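PDB 1WOL: 122aa long conserved hypothetical protein from Sulfolobus tokodaii, which is of unknown function but belongs to the HEPN family of helical domains, some of whose members act as RNases or bind nucleotides. Local coordinates for residues E5-Q10 against L45-G50; Q36-A41 against I111-W116; A73-K78 against A103-N108; V88-E91 against Y97-E100. All coordinates share one frame; numbering follows the deposited sequence.

Interaction 1: residues E5-Q10 against L45-G50; sequences EDWIKQ and LLQFQG
Trp-7 and Gln-47 meet through one side-chain hydrogen bond, the indole NE1 giving its proton to OE1 of the amide. Trp-7 NE1 and Gln-47 OE1 lie 2.9 Å apart with an angle of 158° at the hydrogen, and the acceptor sits at the edge of the indole, almost in the plane of the ring, where the N-H points. At the amide end the approach is less regular: the donor stands above the carbonyl plane, and the ring and amide planes are nearly perpendicular, 89° apart. Gln-47 spans the distance because its CG is anti to the backbone N (chi1 -167°) and the chain stays extended beyond it. The two residues belong to helix 4-23 and helix 27-48 of the all-helical HEPN domain, and join the first turns of the former to the last turns of the latter. That second helix closes with a Schellman motif, in which Gly-50 takes a positive phi that glycine adopts with little strain. Of the remaining polar contacts, NE2 of Gln-47 is bonded to the carbonyl O of Lys-2, so both ends of the amide are engaged, while Lys-2 also makes a cation-pi contact with the indole. A phenylalanine in place of Trp-7 would probably leave OE1 without its indole donor and the amide held mainly through NE2. Ile-8 and Leu-45 each touch Val-117 of helix 100-120 rather than each other.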
loop_
_atom_site.group_PDB
_atom_site.type_symbol
_atom_site.label_atom_id
_atom_site.label_comp_id
_atom_site.label_asym_id
_atom_site.label_seq_id
_atom_site.Cartn_x
_atom_site.Cartn_y
_atom_site.Cartn_z
ATOM N N GLU A 5 -13.225 -5.250 -9.626
ATOM C CA GLU A 5 -13.026 -6.440 -8.850
ATOM C C GLU A 5 -11.597 -6.962 -9.076
ATOM O O GLU A 5 -11.049 -7.561 -8.165
ATOM C CB GLU A 5 -14.046 -7.526 -9.180
ATOM C CG GLU A 5 -14.144 -7.976 -10.642
ATOM C CD GLU A 5 -15.423 -8.935 -10.908
ATOM O OE1 GLU A 5 -16.572 -8.383 -11.091
ATOM O OE2 GLU A 5 -15.281 -10.213 -10.960
ATOM N N ASP A 6 -11.014 -6.698 -10.229
ATOM C CA ASP A 6 -9.598 -7.158 -10.437
ATOM C C ASP A 6 -8.643 -6.376 -9.598
ATOM O O ASP A 6 -7.666 -6.976 -9.071
ATOM C CB ASP A 6 -9.201 -6.920 -11.900
ATOM C CG ASP A 6 -9.952 -7.841 -12.789
ATOM O OD1 ASP A 6 -10.335 -7.403 -13.938
ATOM O OD2 ASP A 6 -10.195 -8.985 -12.359
ATOM N N TRP A 7 -8.817 -5.057 -9.480
ATOM C CA TRP A 7 -7.935 -4.264 -8.616
ATOM C C TRP A 7 -8.033 -4.810 -7.171
ATOM O O TRP A 7 -7.006 -4.922 -6.505
ATOM C CB TRP A 7 -8.351 -2.761 -8.571
ATOM C CG TRP A 7 -8.018 -2.081 -9.884
ATOM C CD1 TRP A 7 -8.959 -1.698 -10.841
ATOM C CD2 TRP A 7 -6.794 -1.578 -10.279
ATOM N NE1 TRP A 7 -8.358 -0.941 -11.786
ATOM C CE2 TRP A 7 -7.021 -0.853 -11.504
ATOM C CE3 TRP A 7 -5.496 -1.653 -9.766
ATOM C CZ2 TRP A 7 -5.986 -0.212 -12.184
ATOM C CZ3 TRP A 7 -4.442 -1.019 -10.428
ATOM C CH2 TRP A 7 -4.703 -0.275 -11.671
ATOM N N ILE A 8 -9.293 -5.066 -6.697
ATOM C CA ILE A 8 -9.444 -5.528 -5.325
ATOM C C ILE A 8 -8.822 -6.946 -5.197
ATOM O O ILE A 8 -8.171 -7.234 -4.143
ATOM C CB ILE A 8 -10.943 -5.471 -4.895
ATOM C CG1 ILE A 8 -11.458 -4.045 -4.980
ATOM C CG2 ILE A 8 -11.099 -6.017 -3.434
ATOM C CD1 ILE A 8 -10.557 -2.905 -4.360
ATOM N N LYS A 9 -8.981 -7.875 -6.159
ATOM C CA LYS A 9 -8.339 -9.192 -6.012
ATOM C C LYS A 9 -6.841 -8.945 -5.973
ATOM O O LYS A 9 -6.202 -9.711 -5.131
ATOM C CB LYS A 9 -8.657 -10.084 -7.253
ATOM C CG LYS A 9 -10.024 -10.743 -7.180
ATOM C CD LYS A 9 -10.163 -11.821 -8.266
ATOM C CE LYS A 9 -10.578 -11.279 -9.552
ATOM N NZ LYS A 9 -10.956 -12.501 -10.530
ATOM N N GLN A 10 -6.280 -8.076 -6.816
ATOM C CA GLN A 10 -4.810 -7.875 -6.775
ATOM C C GLN A 10 -4.455 -7.401 -5.391
ATOM O O GLN A 10 -3.417 -7.847 -4.794
ATOM C CB GLN A 10 -4.369 -6.792 -7.726
ATOM C CG GLN A 10 -4.373 -7.272 -9.150
ATOM C CD GLN A 10 -3.696 -6.158 -9.959
ATOM O OE1 GLN A 10 -2.439 -6.097 -10.135
ATOM N NE2 GLN A 10 -4.521 -5.203 -10.355
ATOM N N LEU A 45 -10.851 1.708 -6.108
ATOM C CA LEU A 45 -11.890 2.705 -5.677
ATOM C C LEU A 45 -12.044 3.815 -6.724
ATOM O O LEU A 45 -13.187 4.238 -7.034
ATOM C CB LEU A 45 -11.438 3.355 -4.367
ATOM C CG LEU A 45 -12.369 4.475 -3.815
ATOM C CD1 LEU A 45 -13.645 3.865 -3.433
ATOM C CD2 LEU A 45 -11.595 5.194 -2.686
ATOM N N LEU A 46 -10.947 4.311 -7.218
ATOM C CA LEU A 46 -11.013 5.464 -8.235
ATOM C C LEU A 46 -11.758 4.975 -9.439
ATOM O O LEU A 46 -12.563 5.762 -10.061
ATOM C CB LEU A 46 -9.655 5.866 -8.614
ATOM C CG LEU A 46 -9.116 7.067 -7.859
ATOM C CD1 LEU A 46 -9.591 7.023 -6.436
ATOM C CD2 LEU A 46 -7.597 7.158 -8.089
ATOM N N GLN A 47 -11.558 3.721 -9.848
ATOM C CA GLN A 47 -12.307 3.245 -10.992
ATOM C C GLN A 47 -13.752 3.114 -10.707
ATOM O O GLN A 47 -14.601 3.444 -11.594
ATOM C CB GLN A 47 -11.775 1.856 -11.507
ATOM C CG GLN A 47 -12.316 1.466 -12.891
ATOM C CD GLN A 47 -11.481 0.322 -13.565
ATOM O OE1 GLN A 47 -10.226 0.303 -13.584
ATOM N NE2 GLN A 47 -12.194 -0.594 -14.138
ATOM N N PHE A 48 -14.127 2.651 -9.506
ATOM C CA PHE A 48 -15.513 2.462 -9.145
ATOM C C PHE A 48 -16.186 3.817 -9.131
ATOM O O PHE A 48 -17.419 3.904 -9.456
ATOM C CB PHE A 48 -15.602 1.864 -7.747
ATOM C CG PHE A 48 -17.000 1.786 -7.182
ATOM C CD1 PHE A 48 -17.880 0.682 -7.466
ATOM C CD2 PHE A 48 -17.423 2.830 -6.358
ATOM C CE1 PHE A 48 -19.198 0.684 -6.909
ATOM C CE2 PHE A 48 -18.761 2.840 -5.770
ATOM C CZ PHE A 48 -19.612 1.761 -6.071
ATOM N N GLN A 49 -15.410 4.853 -8.796
ATOM C CA GLN A 49 -15.966 6.244 -8.634
ATOM C C GLN A 49 -15.993 6.950 -9.969
ATOM O O GLN A 49 -16.558 8.092 -10.069
ATOM C CB GLN A 49 -15.116 7.062 -7.675
ATOM C CG GLN A 49 -15.114 6.473 -6.240
ATOM C CD GLN A 49 -14.219 7.296 -5.361
ATOM O OE1 GLN A 49 -13.128 7.722 -5.760
ATOM N NE2 GLN A 49 -14.661 7.514 -4.116
ATOM N N GLY A 50 -15.402 6.255 -10.974
ATOM C CA GLY A 50 -15.247 6.786 -12.331
ATOM C C GLY A 50 -14.417 8.056 -12.279
ATOM O O GLY A 50 -14.582 8.924 -13.162
#

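Interaction 2: residues Q36-A41 against I111-W116; sequences QCAEKA and IRILNW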
loop_
_atom_site.group_PDB
_atom_site.type_symbol
_atom_site.label_atom_id
_atom_site.label_comp_id
_atom_site.label_asym_id
_atom_site.label_seq_id
_atom_site.Cartn_x
_atom_site.Cartn_y
_atom_site.Cartn_z
ATOM N N GLN A 36 1.866 -2.062 -2.304
ATOM C CA GLN A 36 1.166 -2.513 -3.484
ATOM C C GLN A 36 -0.269 -2.772 -3.206
ATOM O O GLN A 36 -1.126 -2.422 -4.032
ATOM C CB GLN A 36 1.787 -3.776 -4.065
ATOM C CG GLN A 36 3.201 -3.498 -4.571
ATOM C CD GLN A 36 3.096 -2.784 -5.934
ATOM O OE1 GLN A 36 3.792 -1.748 -6.122
ATOM N NE2 GLN A 36 2.246 -3.247 -6.795
ATOM N N CYS A 37 -0.607 -3.421 -2.042
ATOM C CA CYS A 37 -1.946 -3.650 -1.649
ATOM C C CYS A 37 -2.754 -2.325 -1.631
ATOM O O CYS A 37 -3.840 -2.298 -2.231
ATOM C CB CYS A 37 -1.924 -4.350 -0.259
ATOM S SG CYS A 37 -3.664 -4.434 0.437
ATOM N N ALA A 38 -2.225 -1.351 -0.920
ATOM C CA ALA A 38 -2.975 -0.079 -0.769
ATOM C C ALA A 38 -3.162 0.595 -2.106
ATOM O O ALA A 38 -4.277 1.084 -2.399
ATOM C CB ALA A 38 -2.216 0.800 0.256
ATOM N N GLU A 39 -2.044 0.629 -2.882
ATOM C CA GLU A 39 -2.132 1.296 -4.222
ATOM C C GLU A 39 -3.196 0.595 -5.097
ATOM O O GLU A 39 -4.024 1.278 -5.728
ATOM C CB GLU A 39 -0.727 1.261 -4.920
ATOM C CG GLU A 39 -0.849 2.106 -6.279
ATOM C CD GLU A 39 0.302 1.906 -7.227
ATOM O OE1 GLU A 39 1.413 1.457 -6.818
ATOM O OE2 GLU A 39 0.064 2.244 -8.428
ATOM N N LYS A 40 -3.253 -0.718 -5.197
ATOM C CA LYS A 40 -4.236 -1.401 -5.993
ATOM C C LYS A 40 -5.651 -1.152 -5.488
ATOM O O LYS A 40 -6.589 -0.952 -6.278
ATOM C CB LYS A 40 -3.905 -2.876 -6.113
ATOM C CG LYS A 40 -2.707 -3.302 -7.108
ATOM C CD LYS A 40 -1.616 -2.368 -7.560
ATOM C CE LYS A 40 -0.736 -3.040 -8.574
ATOM N NZ LYS A 40 0.150 -1.991 -8.982
ATOM N N ALA A 41 -5.852 -1.205 -4.185
ATOM C CA ALA A 41 -7.191 -0.910 -3.618
ATOM C C ALA A 41 -7.658 0.493 -3.958
ATOM O O ALA A 41 -8.801 0.567 -4.354
ATOM C CB ALA A 41 -7.054 -1.044 -2.084
ATOM N N ILE A 111 -4.185 -3.051 5.505
ATOM C CA ILE A 111 -5.494 -3.575 5.864
ATOM C C ILE A 111 -6.434 -2.403 6.105
ATOM O O ILE A 111 -7.590 -2.457 5.607
ATOM C CB ILE A 111 -5.286 -4.346 7.141
ATOM C CG1 ILE A 111 -4.621 -5.703 6.859
ATOM C CG2 ILE A 111 -6.722 -4.659 7.744
ATOM C CD1 ILE A 111 -4.093 -6.419 8.146
ATOM N N ARG A 112 -5.960 -1.343 6.740
ATOM C CA ARG A 112 -6.860 -0.153 7.009
ATOM C C ARG A 112 -7.302 0.395 5.690
ATOM O O ARG A 112 -8.473 0.688 5.522
ATOM C CB ARG A 112 -6.081 0.859 7.904
ATOM C CG ARG A 112 -6.478 2.300 8.284
ATOM C CD ARG A 112 -5.792 2.206 9.706
ATOM N NE ARG A 112 -6.679 2.551 10.536
ATOM C CZ ARG A 112 -7.773 2.023 10.884
ATOM N NH1 ARG A 112 -8.980 2.507 10.654
ATOM N NH2 ARG A 112 -7.523 0.930 11.611
ATOM N N ILE A 113 -6.401 0.594 4.729
ATOM C CA ILE A 113 -6.830 1.154 3.419
ATOM C C ILE A 113 -7.670 0.223 2.621
ATOM O O ILE A 113 -8.692 0.682 2.068
ATOM C CB ILE A 113 -5.595 1.660 2.673
ATOM C CG1 ILE A 113 -4.983 2.814 3.405
ATOM C CG2 ILE A 113 -5.966 2.009 1.168
ATOM C CD1 ILE A 113 -3.555 3.275 2.889
ATOM N N LEU A 114 -7.372 -1.073 2.565
ATOM C CA LEU A 114 -8.145 -2.024 1.839
ATOM C C LEU A 114 -9.560 -2.120 2.421
ATOM O O LEU A 114 -10.515 -2.140 1.651
ATOM C CB LEU A 114 -7.433 -3.369 1.875
ATOM C CG LEU A 114 -8.273 -4.585 1.343
ATOM C CD1 LEU A 114 -8.532 -4.396 -0.131
ATOM C CD2 LEU A 114 -7.434 -5.887 1.523
ATOM N N ASN A 115 -9.674 -2.077 3.750
ATOM C CA ASN A 115 -11.066 -2.222 4.312
ATOM C C ASN A 115 -11.813 -0.932 4.051
ATOM O O ASN A 115 -13.098 -1.008 3.880
ATOM C CB ASN A 115 -11.030 -2.371 5.843
ATOM C CG ASN A 115 -10.550 -3.638 6.317
ATOM O OD1 ASN A 115 -10.624 -4.605 5.659
ATOM N ND2 ASN A 115 -10.115 -3.643 7.628
ATOM N N TRP A 116 -11.134 0.201 4.099
ATOM C CA TRP A 116 -11.833 1.535 3.904
ATOM C C TRP A 116 -12.298 1.577 2.436
ATOM O O TRP A 116 -13.414 1.959 2.120
ATOM C CB TRP A 116 -10.867 2.581 4.275
ATOM C CG TRP A 116 -11.347 3.958 3.893
ATOM C CD1 TRP A 116 -12.271 4.776 4.621
ATOM C CD2 TRP A 116 -10.952 4.726 2.764
ATOM N NE1 TRP A 116 -12.410 6.004 3.963
ATOM C CE2 TRP A 116 -11.612 6.002 2.843
ATOM C CE3 TRP A 116 -10.070 4.478 1.701
ATOM C CZ2 TRP A 116 -11.424 7.025 1.892
ATOM C CZ3 TRP A 116 -9.898 5.490 0.763
ATOM C CH2 TRP A 116 -10.567 6.747 0.861
#
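Two arms of Ile-113 close over the methyl of Ala-38, which fits between them as a single small bump. CD1 of Ile-113 comes within 3.9 Å of Ala-38 CB, and CG2 of the isoleucine lies 4.0 Å from the same CB. Ile-113 has its CG1 beside the backbone N and CG2 beside the carbonyl carbon (chi1 -65°), which spreads the two arms over the neighbouring helix. Helices 27-48 and 100-120 run nearly parallel in the helical bundle of the HEPN domain, with segment axes 8.7 Å apart and inclined by 17°, and the side chains that touch between them are all buried. Ala-38 and Ala-41 suit this spacing, since each adds just a methyl to the interface. Leu-114 fills the hollow between Cys-37 and Ala-41, which are one turn apart. Its CB and CD2 both reach the sulfur, each 4.2 Å from Cys-37 SG, while the other branch of Leu-114 turns to the alanine, with CD1 4.2 Å from Ala-41 CB. On the same buried side as Ala-38 and Ile-113, helix 67-77 closes in, Leu-76 on the alanine and Cys-72 on the isoleucine.

Interaction 3: residues A73-K78 against A103-N108; sequences ATFLDK and ADECIN. With TBU (tertiary-butyl alcohol), chain C.
Phe-75 reaches across to Glu-105 and Cys-106 with the far end of its ring. Its CG is anti to the backbone N (chi1 175°), a setting that carries the ring away from helix 67-77 toward helix 100-120. There Phe-75 CZ lies 3.7 Å from Glu-105 CB, and Phe-75 CE2 lies 3.7 Å from Cys-106 SG. The sulfur approaches the ring obliquely, 4.8 Å from the centroid of Phe-75 and 60° off its normal, a sulfur-aromatic contact rather than a stack. A cysteine suits the spot because its small, polarisable sulfur can lie against the ring while bonded to Cys-31 in a disulfide. Glu-105 has CG beside its own backbone N and an extended chain beyond, so that CB lies against the ring while the chain extends past it and the carboxylate goes on to a salt bridge of OE2 with Arg-101; OE1 comes obliquely to the ring. Leu-76 reaches in with one branch, CD2 standing 4.1 Å from Cys-106 CB. The helices cross steeply, at -125°. One face of the Phe-75 ring carries tertiary-butyl alcohol, whose C3 sits over the centre of the ring, while C2 lies 3.8 Å from Phe-75 CB. Replacing Phe-75 by an alanine would probably strip the alcohol of the apolar face it rests on and open a gap beside the disulfide sulfur. Together with Gln-71 and Cys-109, itself joined to Cys-72 by a disulfide, Phe-75 and Glu-105 line the pocket that holds the alcohol, set where helix 67-77 crosses helix 100-120 in the HEPN domain.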
loop_
_atom_site.group_PDB
_atom_site.type_symbol
_atom_site.label_atom_id
_atom_site.label_comp_id
_atom_site.label_asym_id
_atom_site.label_seq_id
_atom_site.Cartn_x
_atom_site.Cartn_y
_atom_site.Cartn_z
ATOM N N ALA A 73 -1.631 6.234 4.045
ATOM C CA ALA A 73 -1.176 6.387 2.640
ATOM C C ALA A 73 0.219 7.098 2.676
ATOM O O ALA A 73 1.140 6.631 1.999
ATOM C CB ALA A 73 -2.213 7.212 1.859
ATOM N N THR A 74 0.382 8.182 3.398
ATOM C CA THR A 74 1.707 8.851 3.460
ATOM C C THR A 74 2.789 7.885 3.911
ATOM O O THR A 74 3.928 7.850 3.344
ATOM C CB THR A 74 1.616 10.105 4.376
ATOM O OG1 THR A 74 0.733 10.999 3.704
ATOM C CG2 THR A 74 3.021 10.798 4.689
ATOM N N PHE A 75 2.485 7.065 4.937
ATOM C CA PHE A 75 3.461 6.131 5.481
ATOM C C PHE A 75 3.776 5.100 4.406
ATOM O O PHE A 75 5.002 4.742 4.269
ATOM C CB PHE A 75 2.853 5.445 6.726
ATOM C CG PHE A 75 3.683 4.384 7.334
ATOM C CD1 PHE A 75 4.856 4.663 8.007
ATOM C CD2 PHE A 75 3.310 3.015 7.204
ATOM C CE1 PHE A 75 5.653 3.611 8.515
ATOM C CE2 PHE A 75 4.130 1.997 7.733
ATOM C CZ PHE A 75 5.302 2.263 8.384
ATOM N N LEU A 76 2.785 4.516 3.732
ATOM C CA LEU A 76 3.081 3.464 2.756
ATOM C C LEU A 76 3.820 4.044 1.522
ATOM O O LEU A 76 4.593 3.315 0.866
ATOM C CB LEU A 76 1.821 2.780 2.316
ATOM C CG LEU A 76 1.325 1.801 3.423
ATOM C CD1 LEU A 76 -0.045 1.215 2.932
ATOM C CD2 LEU A 76 2.334 0.703 3.655
ATOM N N ASP A 77 3.516 5.293 1.223
ATOM C CA ASP A 77 4.132 5.931 0.026
ATOM C C ASP A 77 5.617 5.991 0.213
ATOM O O ASP A 77 6.334 6.104 -0.814
ATOM C CB ASP A 77 3.630 7.320 -0.128
ATOM C CG ASP A 77 2.382 7.395 -0.956
ATOM O OD1 ASP A 77 1.947 6.426 -1.651
ATOM O OD2 ASP A 77 1.712 8.505 -0.949
ATOM N N LYS A 78 6.110 5.949 1.435
ATOM C CA LYS A 78 7.574 5.949 1.629
ATOM C C LYS A 78 8.228 4.569 1.286
ATOM O O LYS A 78 9.457 4.493 1.206
ATOM C CB LYS A 78 7.948 6.231 3.076
ATOM C CG LYS A 78 7.409 7.457 3.717
ATOM C CD LYS A 78 7.556 8.619 2.855
ATOM C CE LYS A 78 6.523 9.738 3.217
ATOM N NZ LYS A 78 5.362 9.789 2.206
ATOM N N ALA A 103 7.144 -4.328 9.359
ATOM C CA ALA A 103 6.170 -5.173 8.643
ATOM C C ALA A 103 4.779 -5.062 9.211
ATOM O O ALA A 103 3.817 -4.960 8.446
ATOM C CB ALA A 103 6.702 -6.586 8.672
ATOM N N ASP A 104 4.705 -5.106 10.544
ATOM C CA ASP A 104 3.371 -4.933 11.132
ATOM C C ASP A 104 2.774 -3.620 10.798
ATOM O O ASP A 104 1.573 -3.553 10.458
ATOM C CB ASP A 104 3.412 -5.045 12.719
ATOM C CG ASP A 104 3.737 -6.392 13.180
ATOM O OD1 ASP A 104 3.873 -7.359 12.398
ATOM O OD2 ASP A 104 3.877 -6.509 14.450
ATOM N N GLU A 105 3.491 -2.499 10.889
ATOM C CA GLU A 105 2.866 -1.182 10.593
ATOM C C GLU A 105 2.474 -1.083 9.128
ATOM O O GLU A 105 1.420 -0.517 8.792
ATOM C CB GLU A 105 3.898 -0.077 10.916
ATOM C CG GLU A 105 4.090 -0.042 12.436
ATOM C CD GLU A 105 5.076 1.089 12.881
ATOM O OE1 GLU A 105 5.635 1.784 12.026
ATOM O OE2 GLU A 105 5.185 1.152 14.145
ATOM N N CYS A 106 3.292 -1.594 8.263
ATOM C CA CYS A 106 2.947 -1.549 6.823
ATOM C C CYS A 106 1.744 -2.497 6.563
ATOM O O CYS A 106 0.803 -2.015 5.860
ATOM C CB CYS A 106 4.080 -2.140 5.980
ATOM S SG CYS A 106 5.504 -0.902 5.899
ATOM N N ILE A 107 1.704 -3.737 7.041
ATOM C CA ILE A 107 0.589 -4.639 6.763
ATOM C C ILE A 107 -0.689 -3.975 7.326
ATOM O O ILE A 107 -1.724 -4.006 6.652
ATOM C CB ILE A 107 0.875 -5.978 7.384
ATOM C CG1 ILE A 107 1.921 -6.706 6.454
ATOM C CG2 ILE A 107 -0.437 -6.838 7.392
ATOM C CD1 ILE A 107 2.545 -7.974 7.160
ATOM N N ASN A 108 -0.576 -3.535 8.555
ATOM C CA ASN A 108 -1.833 -2.961 9.133
ATOM C C ASN A 108 -2.327 -1.726 8.498
ATOM O O ASN A 108 -3.592 -1.499 8.457
ATOM C CB ASN A 108 -1.557 -2.810 10.648
ATOM C CG ASN A 108 -1.425 -4.139 11.276
ATOM O OD1 ASN A 108 -1.789 -5.190 10.790
ATOM N ND2 ASN A 108 -0.889 -4.108 12.544
HETATM O O TBU C . 0.993 5.179 12.437
HETATM C C TBU C . 1.748 4.858 11.257
HETATM C C1 TBU C . 3.098 5.656 11.430
HETATM C C2 TBU C . 0.994 5.367 10.057
HETATM C C3 TBU C . 1.900 3.367 11.200
#

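Interaction 4: residues V88-E91 against Y97-E100; sequences VYYE and YYTE
Tyr-90 meets Tyr-97 with a face of its ring and Tyr-98 with its edge, and these two meetings are the close part of the contact. Over the face sits the CB of Tyr-97, 3.9 Å from the centroid of the Tyr-90 ring and only 11° off its normal, a CH-pi contact that places a methylene squarely on the aromatic cloud. The ring's edge is used at the same time. CE1 of Tyr-90 comes to 3.6 Å from CE1 of Tyr-98, in an offset edge-to-face (T-shaped) pair, the edge of Tyr-90 directed at the face of Tyr-98, with planes 87° apart and the centroids of Tyr-90 and Tyr-98 separated by 5.4 Å. Consecutive tyrosines can serve these two sides because the first offers its methylene and the second its ring; the CB of Tyr-98 does not point at the contact, but its CG lies beside the backbone N (chi1 -81°), a turn that brings the ring back toward Tyr-90. Both segments belong to the long connection between helix 67-77 and helix 100-120 of the HEPN domain, here folded back on itself without regular strands, and Thr-99 provides the N-cap of the second helix. Tyr-98 is the less exposed partner, since it also touches Tyr-27, Glu-28 and Cys-31 of helix 27-48 and so ties the aromatic cluster to the body of the domain. Toward solvent the contact is thinner. Within the opposing segment the Tyr-97 ring meets a backbone oxygen, its CE1 lying 3.7 Å from the O of Glu-91, whose carboxylate end leads away.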
loop_
_atom_site.group_PDB
_atom_site.type_symbol
_atom_site.label_atom_id
_atom_site.label_comp_id
_atom_site.label_asym_id
_atom_site.label_seq_id
_atom_site.Cartn_x
_atom_site.Cartn_y
_atom_site.Cartn_z
ATOM N N VAL A 88 13.803 9.167 2.428
ATOM C CA VAL A 88 14.428 8.339 3.443
ATOM C C VAL A 88 14.746 6.755 3.275
ATOM O O VAL A 88 14.651 5.806 4.136
ATOM C CB VAL A 88 13.980 8.791 4.842
ATOM C CG1 VAL A 88 15.039 8.616 5.765
ATOM C CG2 VAL A 88 13.854 10.208 4.902
ATOM N N TYR A 89 15.416 6.605 2.165
ATOM C CA TYR A 89 15.963 5.309 1.796
ATOM C C TYR A 89 17.126 4.895 2.681
ATOM O O TYR A 89 17.888 5.759 3.158
ATOM C CB TYR A 89 16.407 5.389 0.312
ATOM C CG TYR A 89 17.550 6.356 0.059
ATOM C CD1 TYR A 89 17.304 7.721 -0.147
ATOM C CD2 TYR A 89 18.863 5.923 0.077
ATOM C CE1 TYR A 89 18.399 8.639 -0.328
ATOM C CE2 TYR A 89 19.983 6.810 -0.131
ATOM C CZ TYR A 89 19.755 8.167 -0.338
ATOM O OH TYR A 89 20.864 9.054 -0.559
ATOM N N TYR A 90 17.330 3.612 2.910
ATOM C CA TYR A 90 18.467 3.210 3.736
ATOM C C TYR A 90 19.690 3.090 2.920
ATOM O O TYR A 90 19.730 2.876 1.708
ATOM C CB TYR A 90 18.220 1.829 4.280
ATOM C CG TYR A 90 17.181 1.708 5.354
ATOM C CD1 TYR A 90 16.125 0.815 5.249
ATOM C CD2 TYR A 90 17.208 2.580 6.454
ATOM C CE1 TYR A 90 15.134 0.819 6.230
ATOM C CE2 TYR A 90 16.259 2.567 7.469
ATOM C CZ TYR A 90 15.202 1.669 7.352
ATOM O OH TYR A 90 14.240 1.646 8.348
ATOM N N GLU A 91 20.808 3.268 3.661
ATOM C CA GLU A 91 22.144 3.066 3.034
ATOM C C GLU A 91 22.410 1.551 3.048
ATOM O O GLU A 91 21.959 0.775 3.820
ATOM C CB GLU A 91 23.236 3.665 3.959
ATOM C CG GLU A 91 23.131 5.257 3.956
ATOM C CD GLU A 91 23.372 5.963 2.684
ATOM O OE1 GLU A 91 24.128 5.407 1.883
ATOM O OE2 GLU A 91 22.835 7.078 2.493
ATOM N N TYR A 97 17.940 -3.651 7.216
ATOM C CA TYR A 97 17.596 -2.645 8.152
ATOM C C TYR A 97 16.119 -2.514 8.432
ATOM O O TYR A 97 15.688 -1.589 9.149
ATOM C CB TYR A 97 18.203 -1.322 7.665
ATOM C CG TYR A 97 19.707 -1.426 7.595
ATOM C CD1 TYR A 97 20.357 -1.718 6.403
ATOM C CD2 TYR A 97 20.444 -1.265 8.756
ATOM C CE1 TYR A 97 21.780 -1.845 6.364
ATOM C CE2 TYR A 97 21.859 -1.384 8.748
ATOM C CZ TYR A 97 22.479 -1.661 7.554
ATOM O OH TYR A 97 23.906 -1.739 7.513
ATOM N N TYR A 98 15.323 -3.426 7.876
ATOM C CA TYR A 98 13.906 -3.450 8.228
ATOM C C TYR A 98 13.657 -4.379 9.396
ATOM O O TYR A 98 14.438 -5.319 9.653
ATOM C CB TYR A 98 13.075 -3.968 7.030
ATOM C CG TYR A 98 12.783 -2.964 6.009
ATOM C CD1 TYR A 98 13.770 -2.511 5.133
ATOM C CD2 TYR A 98 11.508 -2.441 5.894
ATOM C CE1 TYR A 98 13.469 -1.563 4.146
ATOM C CE2 TYR A 98 11.251 -1.502 4.920
ATOM C CZ TYR A 98 12.228 -1.080 4.070
ATOM O OH TYR A 98 11.921 -0.214 3.085
ATOM N N THR A 99 12.556 -4.163 10.129
ATOM C CA THR A 99 12.260 -4.954 11.317
ATOM C C THR A 99 10.863 -5.465 11.304
ATOM O O THR A 99 10.052 -5.046 10.430
ATOM C CB THR A 99 12.287 -4.071 12.615
ATOM O OG1 THR A 99 11.331 -3.011 12.488
ATOM C CG2 THR A 99 13.720 -3.455 12.658
ATOM N N GLU A 100 10.618 -6.350 12.226
ATOM C CA GLU A 100 9.275 -6.970 12.250
ATOM C C GLU A 100 8.190 -5.847 12.550
ATOM O O GLU A 100 7.086 -5.841 12.018
ATOM C CB GLU A 100 9.247 -8.065 13.334
ATOM C CG GLU A 100 7.935 -8.878 13.297
ATOM C CD GLU A 100 8.113 -10.203 14.087
ATOM O OE1 GLU A 100 7.274 -11.090 13.920
ATOM O OE2 GLU A 100 9.129 -10.343 14.847
#

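In the fold
Interaction 2 is the buried one, apolar throughout, and interaction 3 is partly buried, mixing an aromatic ring with sulfur and carboxylate. Interactions 1 and 4 lie at the surface on opposite sides of the chain's centre, about 31 Å apart between centres; the first rests on a polar bond and the second on tyrosine rings. Helix 27-48 is shared by interactions 1 and 2, which touch where Leu-45 packs on Trp-116. Helix 100-120 serves interactions 2 and 3, joined through Leu-76, which rests on both Ala-38 and Ile-113. Interaction 4 is nested in the loop closed by interaction 3 and leads directly into that helix.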